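Local coordinates for Thiol:disulfide interchange protein (Klebsiella pneumoniae, PDB 6DXN) that probably acts as a periplasmic thiol-disulfide oxidoreductase of the DsbA subfamily, exchanging disulfides with substrate proteins through a thioredoxin-type CxxC motif, at residues C36-A40 against E41-V45; G88-E91 against K92-E96; A181-V184 against L185-N189. All blocks are in the same frame, centred on the assembly; numbering follows the deposited sequence.

All three contacts are local, and none closes a long loop. They follow one another along the chain without nesting or crossing. Contact 1 comes first, at the end of the helix that starts at the CxxC motif and in the turn that leads to helix 45-52. Contact 2 lies within helix 87-99, and its centre is about 12 Å from that of contact 1. The two touch directly through their side chains, which joins the CxxC helix to the helical part of the fold. Contact 3 ends helix 173-188, which packs there on strands 12-14 and 161-163 and helix 45-52. It lies across the chain's centre from contact 2, with nearest atoms about 15 Å apart.

Contact 1: residues C36-A40 against E41-V45; sequences CYAFA and ERINV
F39 and V45 form the tight part of this turn. V45 CG2 sits over the F39 ring, 3.6 Å from the centroid and 11° off the ring normal, a CH-pi contact. V45 CG1 lies anti to the backbone N (chi1 169°), which places CG2 beside that N and over the ring. I43 runs alongside F39, and its CD1 comes 3.6 Å from F39 CE1. The backbone is gathered at one oxygen. A38 O accepts from R42 N at 2.8 Å and from I43 N at 2.6 Å. The two donors arrive from opposite faces of the carbonyl plane. N44 then takes a positive phi, and helix 45-52 starts at V45.

The other side is more open to solvent. Y37 and E41 reach out together from the helix, with Y37 CE1 3.7 Å from E41 CB. E41 OE1 lies over one face of the Y37 ring. The bond from E41 N to Y37 O is weak. R42 packs by CB on A38, and its exposed chain leads away.

C36 of the thioredoxin-type CxxC motif begins this segment, and the redox disulfide predicted between C36 and C33 is not present in this structure. F39 touches Y176 and M180 of helix 173-188 and E27 of strand 25-29, while the Y37 ring meets F95 of helix 87-99 with the planes about 15° apart.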
loop_
_atom_site.group_PDB
_atom_site.type_symbol
_atom_site.label_atom_id
_atom_site.label_comp_id
_atom_site.label_asym_id
_atom_site.label_seq_id
_atom_site.Cartn_x
_atom_site.Cartn_y
_atom_site.Cartn_z
ATOM N N CYS A 36 7.442 -4.467 3.380
ATOM C CA CYS A 36 6.504 -3.365 3.128
ATOM C C CYS A 36 7.180 -2.049 3.512
ATOM O O CYS A 36 7.019 -1.046 2.850
ATOM C CB CYS A 36 5.190 -3.524 3.887
ATOM S SG CYS A 36 4.080 -4.759 3.159
ATOM N N TYR A 37 7.927 -2.084 4.618
ATOM C CA TYR A 37 8.646 -0.915 5.099
ATOM C C TYR A 37 9.747 -0.551 4.094
ATOM O O TYR A 37 9.866 0.623 3.709
ATOM C CB TYR A 37 9.177 -1.193 6.508
ATOM C CG TYR A 37 9.905 -0.064 7.191
ATOM C CD1 TYR A 37 9.622 1.260 6.909
ATOM C CD2 TYR A 37 10.792 -0.331 8.222
ATOM C CE1 TYR A 37 10.261 2.293 7.579
ATOM C CE2 TYR A 37 11.435 0.686 8.904
ATOM C CZ TYR A 37 11.163 2.003 8.587
ATOM O OH TYR A 37 11.794 3.003 9.264
ATOM N N ALA A 38 10.516 -1.563 3.662
ATOM C CA ALA A 38 11.635 -1.358 2.716
ATOM C C ALA A 38 11.120 -0.753 1.396
ATOM O O ALA A 38 11.758 0.132 0.808
ATOM C CB ALA A 38 12.368 -2.665 2.492
ATOM N N PHE A 39 9.945 -1.206 0.958
ATOM C CA PHE A 39 9.333 -0.708 -0.288
ATOM C C PHE A 39 8.976 0.783 -0.180
ATOM O O PHE A 39 9.028 1.516 -1.177
ATOM C CB PHE A 39 8.130 -1.581 -0.644
ATOM C CG PHE A 39 8.487 -2.772 -1.488
ATOM C CD1 PHE A 39 9.555 -3.592 -1.155
ATOM C CD2 PHE A 39 7.742 -3.085 -2.614
ATOM C CE1 PHE A 39 9.895 -4.672 -1.955
ATOM C CE2 PHE A 39 8.073 -4.181 -3.396
ATOM C CZ PHE A 39 9.145 -4.973 -3.061
ATOM N N ALA A 40 8.650 1.237 1.031
ATOM C CA ALA A 40 8.252 2.621 1.223
ATOM C C ALA A 40 9.413 3.514 1.677
ATOM O O ALA A 40 9.319 4.727 1.502
ATOM C CB ALA A 40 7.130 2.686 2.231
ATOM N N GLU A 41 10.496 2.933 2.225
ATOM C CA GLU A 41 11.553 3.775 2.836
ATOM C C GLU A 41 12.988 3.371 2.446
ATOM O O GLU A 41 13.858 4.247 2.406
ATOM C CB GLU A 41 11.358 3.734 4.361
ATOM C CG GLU A 41 12.338 4.585 5.161
ATOM C CD GLU A 41 13.713 3.979 5.415
ATOM O OE1 GLU A 41 13.830 2.738 5.401
ATOM O OE2 GLU A 41 14.670 4.753 5.612
ATOM N N ARG A 42 13.251 2.083 2.187
ATOM C CA ARG A 42 14.641 1.627 1.889
ATOM C C ARG A 42 14.861 1.448 0.382
ATOM O O ARG A 42 15.738 2.089 -0.185
ATOM C CB ARG A 42 14.980 0.310 2.599
ATOM C CG ARG A 42 16.394 -0.192 2.330
ATOM C CD ARG A 42 16.724 -1.521 2.993
ATOM N NE ARG A 42 16.538 -1.467 4.440
ATOM C CZ ARG A 42 17.412 -0.945 5.291
ATOM N NH1 ARG A 42 18.540 -0.424 4.836
ATOM N NH2 ARG A 42 17.151 -0.936 6.590
ATOM N N ILE A 43 14.117 0.516 -0.220
ATOM C CA ILE A 43 14.199 0.227 -1.658
ATOM C C ILE A 43 13.585 1.404 -2.419
ATOM O O ILE A 43 14.046 1.768 -3.500
ATOM C CB ILE A 43 13.487 -1.092 -2.017
ATOM C CG1 ILE A 43 13.994 -2.266 -1.175
ATOM C CG2 ILE A 43 13.606 -1.374 -3.515
ATOM C CD1 ILE A 43 13.268 -3.565 -1.429
ATOM N N ASN A 44 12.524 1.974 -1.836
ATOM C CA ASN A 44 11.830 3.101 -2.432
ATOM C C ASN A 44 11.190 2.662 -3.756
ATOM O O ASN A 44 11.301 3.332 -4.787
ATOM C CB ASN A 44 12.738 4.330 -2.524
ATOM C CG ASN A 44 12.937 4.969 -1.167
ATOM O OD1 ASN A 44 11.971 5.158 -0.425
ATOM N ND2 ASN A 44 14.171 5.312 -0.837
ATOM N N VAL A 45 10.522 1.508 -3.697
ATOM C CA VAL A 45 9.771 0.996 -4.817
ATOM C C VAL A 45 8.577 1.932 -5.045
ATOM O O VAL A 45 8.175 2.169 -6.179
ATOM C CB VAL A 45 9.273 -0.438 -4.552
ATOM C CG1 VAL A 45 8.274 -0.896 -5.596
ATOM C CG2 VAL A 45 10.415 -1.427 -4.422
#

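Contact 2: residues G88-E91 against K92-E96; sequences GKVE and KLLFE
E91 and F95 meet one helical turn apart, where their side chains run alongside each other. E91 OE2 comes 3.4 Å from F95 CE2, and E91 CG is 3.7 Å from the same ring atom. The carboxylate carbon CD lies at the edge of the ring, in its plane. The carboxylate plane is turned 39° from the ring plane. E91 reaches this edge because CG is anti to the backbone N (chi1 -169°) and the chain stays extended beyond it. V90 and L94 form the second pair. Their side chains cross at a slant, with V90 CG2 3.9 Å from L94 CD1. L93 folds back over the helix backbone, its CG 3.5 Å from K89 O.

Backbone bonds set this spacing. L94 N donates to V90 O at 3.0 Å. F95 N donates to E91 O at 3.2 Å. E91 O also receives a weak bond from L94 N. Near the start of the helix one water joins three backbone atoms. It donates to G88 O at 2.6 Å and more weakly to K89 O, and it accepts from K92 N at 3.0 Å.

The second shell fixes the buried carboxylate. K61 of strand 60-63 forms a salt bridge to E91 OE2, which probably stabilises the negative charge beside the ring, and F31 meets the F95 ring with the planes about 60° apart.

In the helical part of this DsbA fold, V90 packs on V113 and F114 of helix 107-115 and on A81 of helix 71-83, where L94 also touches L74. E91 lies against A40 of helix 34-41.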
loop_
_atom_site.group_PDB
_atom_site.type_symbol
_atom_site.label_atom_id
_atom_site.label_comp_id
_atom_site.label_asym_id
_atom_site.label_seq_id
_atom_site.Cartn_x
_atom_site.Cartn_y
_atom_site.Cartn_z
ATOM N N GLY A 88 1.216 11.072 3.787
ATOM C CA GLY A 88 2.586 11.176 3.291
ATOM C C GLY A 88 3.611 11.231 4.412
ATOM O O GLY A 88 4.732 10.757 4.246
ATOM N N LYS A 89 3.214 11.794 5.560
ATOM C CA LYS A 89 4.120 11.946 6.713
ATOM C C LYS A 89 3.981 10.793 7.718
ATOM O O LYS A 89 4.985 10.282 8.225
ATOM C CB LYS A 89 3.822 13.245 7.471
ATOM C CG LYS A 89 4.075 14.541 6.715
ATOM C CD LYS A 89 3.834 15.775 7.564
ATOM C CE LYS A 89 4.140 17.071 6.843
ATOM N NZ LYS A 89 3.953 18.247 7.726
ATOM N N VAL A 90 2.737 10.397 8.004
ATOM C CA VAL A 90 2.452 9.400 9.045
ATOM C C VAL A 90 2.932 8.002 8.629
ATOM O O VAL A 90 3.177 7.160 9.502
ATOM C CB VAL A 90 0.955 9.369 9.407
ATOM C CG1 VAL A 90 0.131 8.724 8.308
ATOM C CG2 VAL A 90 0.698 8.663 10.733
ATOM N N GLU A 91 3.078 7.759 7.320
ATOM C CA GLU A 91 3.451 6.426 6.867
ATOM C C GLU A 91 4.752 5.957 7.552
ATOM O O GLU A 91 4.778 4.902 8.185
ATOM C CB GLU A 91 3.564 6.356 5.335
ATOM C CG GLU A 91 3.680 4.925 4.840
ATOM C CD GLU A 91 3.888 4.696 3.349
ATOM O OE1 GLU A 91 3.823 5.666 2.574
ATOM O OE2 GLU A 91 4.148 3.537 2.977
ATOM N N LYS A 92 5.832 6.736 7.423
ATOM C CA LYS A 92 7.150 6.320 7.973
ATOM C C LYS A 92 7.117 6.200 9.502
ATOM O O LYS A 92 7.839 5.371 10.067
ATOM C CB LYS A 92 8.254 7.295 7.543
ATOM C CG LYS A 92 8.560 7.309 6.051
ATOM C CD LYS A 92 9.647 8.297 5.649
ATOM C CE LYS A 92 9.818 8.444 4.147
ATOM N NZ LYS A 92 10.144 7.157 3.486
ATOM N N LEU A 93 6.281 7.013 10.152
ATOM C CA LEU A 93 6.166 7.050 11.616
ATOM C C LEU A 93 5.458 5.796 12.152
ATOM O O LEU A 93 5.744 5.372 13.290
ATOM C CB LEU A 93 5.429 8.328 12.020
ATOM C CG LEU A 93 6.070 9.629 11.535
ATOM C CD1 LEU A 93 5.170 10.817 11.834
ATOM C CD2 LEU A 93 7.448 9.831 12.149
ATOM N N LEU A 94 4.559 5.208 11.351
ATOM C CA LEU A 94 3.848 3.986 11.770
ATOM C C LEU A 94 4.774 2.777 11.597
ATOM O O LEU A 94 4.771 1.884 12.439
ATOM C CB LEU A 94 2.539 3.828 10.988
ATOM C CG LEU A 94 1.422 4.799 11.372
ATOM C CD1 LEU A 94 0.299 4.779 10.351
ATOM C CD2 LEU A 94 0.884 4.489 12.761
ATOM N N PHE A 95 5.542 2.752 10.494
ATOM C CA PHE A 95 6.498 1.694 10.260
ATOM C C PHE A 95 7.560 1.718 11.369
ATOM O O PHE A 95 7.939 0.674 11.885
ATOM C CB PHE A 95 7.195 1.825 8.905
ATOM C CG PHE A 95 6.416 1.328 7.710
ATOM C CD1 PHE A 95 6.208 -0.029 7.522
ATOM C CD2 PHE A 95 5.962 2.206 6.739
ATOM C CE1 PHE A 95 5.522 -0.498 6.410
ATOM C CE2 PHE A 95 5.285 1.736 5.625
ATOM C CZ PHE A 95 5.054 0.388 5.470
ATOM N N GLU A 96 8.050 2.917 11.699
ATOM C CA GLU A 96 9.049 3.060 12.768
ATOM C C GLU A 96 8.417 2.619 14.099
ATOM O O GLU A 96 8.979 1.789 14.812
ATOM C CB GLU A 96 9.584 4.492 12.837
ATOM C CG GLU A 96 10.424 4.897 11.631
ATOM C CD GLU A 96 10.950 6.320 11.656
ATOM O OE1 GLU A 96 10.850 6.979 12.726
ATOM O OE2 GLU A 96 11.473 6.773 10.607
HETATM O O HOH W 1 6.092 9.202 5.810
#

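Contact 3: residues A181-V184 against L185-N189; sequences ANLV and LFLLN
V184 and L188 pack together, one turn apart, near the end of helix 173-188. The touching atoms are V184 CG1 and L188 CD1, 3.9 Å apart. CG1 lies anti to the backbone N of V184 (chi1 159°), and this branch is the one turned along the helix to L188. V184 O takes the N-H of L188 at 2.9 Å. A weak bond from L187 N reaches the same oxygen.

L185 leans back on the preceding turn. Its CG is 3.4 Å from A181 O, the oxygen that also accepts from L185 N at 3.0 Å.

Most of these are i to i+4 contacts of an alpha helix; the weak L187 N bond is i to i+3. The helix is the C-terminal one of the thioredoxin-like fold, and it packs on the sheet. Buried V184 touches I163 of strand 161-163 and I49 of helix 45-52, while L185 rests on R52, whose guanidinium also bonds to N182 OD1.

L183 and L187 extend in the same direction from the helix, with L183 CD1 4.2 Å from L187 CG. Both leucines touch F12 of strand 12-14 and I163. F186 touches L183 more distantly, its CD1 4.4 Å from L183 CD1, and its ring meets Y6 edge-to-face.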
loop_
_atom_site.group_PDB
_atom_site.type_symbol
_atom_site.label_atom_id
_atom_site.label_comp_id
_atom_site.label_asym_id
_atom_site.label_seq_id
_atom_site.Cartn_x
_atom_site.Cartn_y
_atom_site.Cartn_z
ATOM N N ALA A 181 8.878 -0.362 -11.422
ATOM C CA ALA A 181 8.096 0.726 -12.028
ATOM C C ALA A 181 7.904 0.450 -13.526
ATOM O O ALA A 181 6.855 0.750 -14.088
ATOM C CB ALA A 181 8.767 2.053 -11.801
ATOM N N ASN A 182 8.944 -0.102 -14.157
ATOM C CA ASN A 182 8.888 -0.447 -15.586
ATOM C C ASN A 182 7.819 -1.529 -15.803
ATOM O O ASN A 182 6.972 -1.386 -16.687
ATOM C CB ASN A 182 10.259 -0.861 -16.122
ATOM C CG ASN A 182 11.193 0.311 -16.339
ATOM O OD1 ASN A 182 10.756 1.453 -16.463
ATOM N ND2 ASN A 182 12.481 0.034 -16.418
ATOM N N LEU A 183 7.858 -2.587 -14.978
ATOM C CA LEU A 183 6.880 -3.687 -15.052
ATOM C C LEU A 183 5.463 -3.148 -14.812
ATOM O O LEU A 183 4.532 -3.512 -15.541
ATOM C CB LEU A 183 7.224 -4.777 -14.033
ATOM C CG LEU A 183 6.187 -5.892 -13.881
ATOM C CD1 LEU A 183 5.921 -6.593 -15.203
ATOM C CD2 LEU A 183 6.624 -6.905 -12.839
ATOM N N VAL A 184 5.297 -2.302 -13.786
ATOM C CA VAL A 184 3.978 -1.719 -13.500
ATOM C C VAL A 184 3.451 -1.037 -14.772
ATOM O O VAL A 184 2.314 -1.273 -15.192
ATOM C CB VAL A 184 4.009 -0.752 -12.297
ATOM C CG1 VAL A 184 2.839 0.228 -12.299
ATOM C CG2 VAL A 184 4.047 -1.501 -10.978
ATOM N N LEU A 185 4.293 -0.203 -15.391
ATOM C CA LEU A 185 3.876 0.529 -16.588
ATOM C C LEU A 185 3.501 -0.444 -17.714
ATOM O O LEU A 185 2.491 -0.243 -18.381
ATOM C CB LEU A 185 4.995 1.479 -17.022
ATOM C CG LEU A 185 5.127 2.753 -16.193
ATOM C CD1 LEU A 185 6.234 3.634 -16.747
ATOM C CD2 LEU A 185 3.813 3.515 -16.158
ATOM N N PHE A 186 4.325 -1.480 -17.893
ATOM C CA PHE A 186 4.121 -2.524 -18.902
ATOM C C PHE A 186 2.740 -3.163 -18.714
ATOM O O PHE A 186 2.089 -3.550 -19.681
ATOM C CB PHE A 186 5.220 -3.589 -18.815
ATOM C CG PHE A 186 5.010 -4.804 -19.688
ATOM C CD1 PHE A 186 4.250 -5.874 -19.244
ATOM C CD2 PHE A 186 5.577 -4.881 -20.953
ATOM C CE1 PHE A 186 4.049 -6.987 -20.047
ATOM C CE2 PHE A 186 5.389 -6.000 -21.749
ATOM C CZ PHE A 186 4.623 -7.050 -21.297
ATOM N N LEU A 187 2.285 -3.238 -17.459
ATOM C CA LEU A 187 0.995 -3.853 -17.174
ATOM C C LEU A 187 -0.153 -2.859 -17.385
ATOM O O LEU A 187 -1.218 -3.262 -17.832
ATOM C CB LEU A 187 1.002 -4.422 -15.754
ATOM C CG LEU A 187 1.857 -5.677 -15.572
ATOM C CD1 LEU A 187 1.861 -6.125 -14.120
ATOM C CD2 LEU A 187 1.374 -6.803 -16.480
ATOM N N LEU A 188 0.066 -1.579 -17.057
ATOM C CA LEU A 188 -0.980 -0.559 -17.227
ATOM C C LEU A 188 -1.270 -0.339 -18.717
ATOM O O LEU A 188 -2.405 -0.023 -19.079
ATOM C CB LEU A 188 -0.534 0.753 -16.575
ATOM C CG LEU A 188 -0.588 0.790 -15.049
ATOM C CD1 LEU A 188 0.149 2.006 -14.516
ATOM C CD2 LEU A 188 -2.031 0.775 -14.557
ATOM N N ASN A 189 -0.239 -0.526 -19.553
ATOM C CA ASN A 189 -0.304 -0.310 -21.003
ATOM C C ASN A 189 -0.634 -1.615 -21.738
ATOM O O ASN A 189 -0.267 -1.780 -22.910
ATOM C CB ASN A 189 1.024 0.218 -21.557
ATOM C CG ASN A 189 1.569 1.417 -20.810
ATOM O OD1 ASN A 189 0.947 1.916 -19.873
ATOM N ND2 ASN A 189 2.744 1.876 -21.210
#